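Local coordinates for SCO1 protein homolog (Bacillus subtilis, PDB 1XZO), which is needed to insert copper into the active site of cytochrome c oxidase and may also act in copper homeostasis or redox signalling, at residues F18-G23 and N100-T105. Residues are numbered along the deposited sequence; the frame is centred on the assembly and turned at random.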
loop_
_atom_site.group_PDB
_atom_site.type_symbol
_atom_site.label_atom_id
_atom_site.label_comp_id
_atom_site.label_asym_id
_atom_site.label_seq_id
_atom_site.Cartn_x
_atom_site.Cartn_y
_atom_site.Cartn_z
ATOM N N PHE A 18 -3.783 4.291 12.101
ATOM C CA PHE A 18 -2.975 5.323 11.610
ATOM C C PHE A 18 -3.973 6.427 11.134
ATOM O O PHE A 18 -5.178 6.167 11.140
ATOM C CB PHE A 18 -2.200 4.726 10.416
ATOM C CG PHE A 18 -1.168 3.694 10.832
ATOM C CD1 PHE A 18 -0.633 2.796 9.893
ATOM C CD2 PHE A 18 -0.664 3.666 12.156
ATOM C CE1 PHE A 18 0.336 1.913 10.249
ATOM C CE2 PHE A 18 0.366 2.759 12.531
ATOM C CZ PHE A 18 0.935 1.928 11.572
ATOM N N GLN A 19 -3.464 7.531 10.659
ATOM C CA GLN A 19 -4.309 8.625 10.118
ATOM C C GLN A 19 -4.078 8.785 8.629
ATOM O O GLN A 19 -2.914 8.766 8.183
ATOM C CB GLN A 19 -4.046 9.945 10.821
ATOM C CG GLN A 19 -4.538 9.927 12.285
ATOM C CD GLN A 19 -3.807 11.000 13.160
ATOM O OE1 GLN A 19 -2.668 11.418 12.843
ATOM N NE2 GLN A 19 -4.433 11.404 14.254
ATOM N N ASN A 20 -5.167 9.051 7.915
ATOM C CA ASN A 20 -5.046 9.295 6.429
ATOM C C ASN A 20 -4.764 10.754 6.094
ATOM O O ASN A 20 -4.403 11.611 6.935
ATOM C CB ASN A 20 -6.205 8.610 5.713
ATOM C CG ASN A 20 -7.491 9.469 5.757
ATOM O OD1 ASN A 20 -7.492 10.592 6.343
ATOM N ND2 ASN A 20 -8.561 8.923 5.263
ATOM N N GLN A 21 -4.698 11.054 4.768
ATOM C CA GLN A 21 -4.322 12.367 4.331
ATOM C C GLN A 21 -5.356 13.442 4.769
ATOM O O GLN A 21 -5.056 14.577 4.674
ATOM C CB GLN A 21 -4.304 12.382 2.752
ATOM C CG GLN A 21 -5.636 12.058 2.029
ATOM C CD GLN A 21 -6.167 10.678 2.115
ATOM O OE1 GLN A 21 -7.359 10.461 1.973
ATOM N NE2 GLN A 21 -5.268 9.679 2.353
ATOM N N ASP A 22 -6.556 13.025 5.097
ATOM C CA ASP A 22 -7.586 13.936 5.639
ATOM C C ASP A 22 -7.627 13.953 7.177
ATOM O O ASP A 22 -8.480 14.609 7.756
ATOM C CB ASP A 22 -8.893 13.453 5.167
ATOM C CG ASP A 22 -9.005 13.594 3.726
ATOM O OD1 ASP A 22 -8.452 14.617 3.220
ATOM O OD2 ASP A 22 -9.566 12.734 3.007
ATOM N N GLY A 23 -6.693 13.270 7.802
ATOM C CA GLY A 23 -6.582 13.229 9.257
ATOM C C GLY A 23 -7.516 12.238 9.900
ATOM O O GLY A 23 -7.696 12.301 11.128
ATOM N N ASN A 100 -11.002 5.001 -2.927
ATOM C CA ASN A 100 -10.693 3.699 -2.311
ATOM C C ASN A 100 -9.197 3.594 -2.069
ATOM O O ASN A 100 -8.598 2.512 -2.121
ATOM C CB ASN A 100 -11.141 2.550 -3.159
ATOM C CG ASN A 100 -10.438 2.511 -4.529
ATOM O OD1 ASN A 100 -9.909 3.548 -4.993
ATOM N ND2 ASN A 100 -10.390 1.329 -5.136
ATOM N N TRP A 101 -8.580 4.729 -1.843
ATOM C CA TRP A 101 -7.157 4.800 -1.525
ATOM C C TRP A 101 -6.931 5.759 -0.372
ATOM O O TRP A 101 -7.336 6.945 -0.429
ATOM C CB TRP A 101 -6.399 5.293 -2.759
ATOM C CG TRP A 101 -4.936 5.120 -2.841
ATOM C CD1 TRP A 101 -4.032 4.865 -1.823
ATOM C CD2 TRP A 101 -4.157 5.084 -4.051
ATOM N NE1 TRP A 101 -2.762 4.781 -2.326
ATOM C CE2 TRP A 101 -2.813 4.922 -3.689
ATOM C CE3 TRP A 101 -4.461 5.293 -5.420
ATOM C CZ2 TRP A 101 -1.806 4.839 -4.615
ATOM C CZ3 TRP A 101 -3.452 5.256 -6.311
ATOM C CH2 TRP A 101 -2.169 5.017 -5.940
ATOM N N ASP A 102 -6.259 5.253 0.673
ATOM C CA ASP A 102 -5.722 6.110 1.744
ATOM C C ASP A 102 -4.220 6.109 1.868
ATOM O O ASP A 102 -3.563 5.034 1.782
ATOM C CB ASP A 102 -6.317 5.600 3.102
ATOM C CG ASP A 102 -7.812 5.745 3.150
ATOM O OD1 ASP A 102 -8.500 4.784 2.775
ATOM O OD2 ASP A 102 -8.384 6.844 3.473
ATOM N N PHE A 103 -3.655 7.286 2.030
ATOM C CA PHE A 103 -2.294 7.474 2.331
ATOM C C PHE A 103 -2.180 7.712 3.821
ATOM O O PHE A 103 -2.829 8.596 4.303
ATOM C CB PHE A 103 -1.646 8.645 1.660
ATOM C CG PHE A 103 -1.512 8.420 0.114
ATOM C CD1 PHE A 103 -2.635 8.376 -0.679
ATOM C CD2 PHE A 103 -0.280 8.220 -0.450
ATOM C CE1 PHE A 103 -2.506 8.150 -2.059
ATOM C CE2 PHE A 103 -0.154 7.977 -1.862
ATOM C CZ PHE A 103 -1.236 7.968 -2.645
ATOM N N LEU A 104 -1.341 6.931 4.489
ATOM C CA LEU A 104 -1.349 6.900 6.014
ATOM C C LEU A 104 -0.091 7.460 6.618
ATOM O O LEU A 104 1.024 7.358 6.104
ATOM C CB LEU A 104 -1.525 5.468 6.502
ATOM C CG LEU A 104 -2.819 4.746 6.164
ATOM C CD1 LEU A 104 -3.014 3.431 6.810
ATOM C CD2 LEU A 104 -4.140 5.596 6.326
ATOM N N THR A 105 -0.229 8.107 7.797
ATOM C CA THR A 105 0.869 8.623 8.623
ATOM C C THR A 105 0.285 8.550 10.063
ATOM O O THR A 105 -0.695 7.805 10.320
ATOM C CB THR A 105 1.454 10.072 8.313
ATOM O OG1 THR A 105 0.275 10.959 8.184
ATOM C CG2 THR A 105 2.054 10.128 6.903
#
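Q19 and T105 form an antiparallel hydrogen-bonded pair, the single bridge between residues 18-23, from a beta hairpin, and residues 100-105, which carry an outermost strand of the thioredoxin-like sheet. Q19 N donates to T105 O and T105 N to Q19 O, both at 2.8 Å. The chains cross at a steep angle and come closest next to this bridge, where two CA-H...O contacts add to it: L104 CA lies 3.3 Å from Q19 O, and N20 CA 3.2 Å from F103 O.

The side-chain bond joins N20 to D102. ND2 of N20 donates to OD2 of D102 (2.7 Å) on the anti side of the carboxylate and a little out of its plane, and the amide and carboxylate planes are only 14° apart. With chi1 at 82°, the N20 amide sits over its own turn: while ND2 reaches across, OD1 accepts from D22 N in an Asx turn, and from K24 N as well. The same residue opens a type I turn closed by the backbone bond from G23 N to N20 O. The other carboxylate oxygen of D102, OD1, forms a salt bridge with R71, which probably favours the ionised acid.

Apolar contact comes from L104, whose two methyl branches divide the work. L104 CD1 lies in plane at the edge of the F18 ring and 3.9 Å from F18 CB; L104 CD2 packs 3.7 Å from N20 CB. The F18 ring itself leads on to F16, Y107 and F115.

Each end of the N20 amide thus has a different task, one shaping the hairpin turn and the other tying it to D102, so that turn and edge strand are fixed together by a short chain of polar bonds centred on the buried N20, with L104 packed alongside.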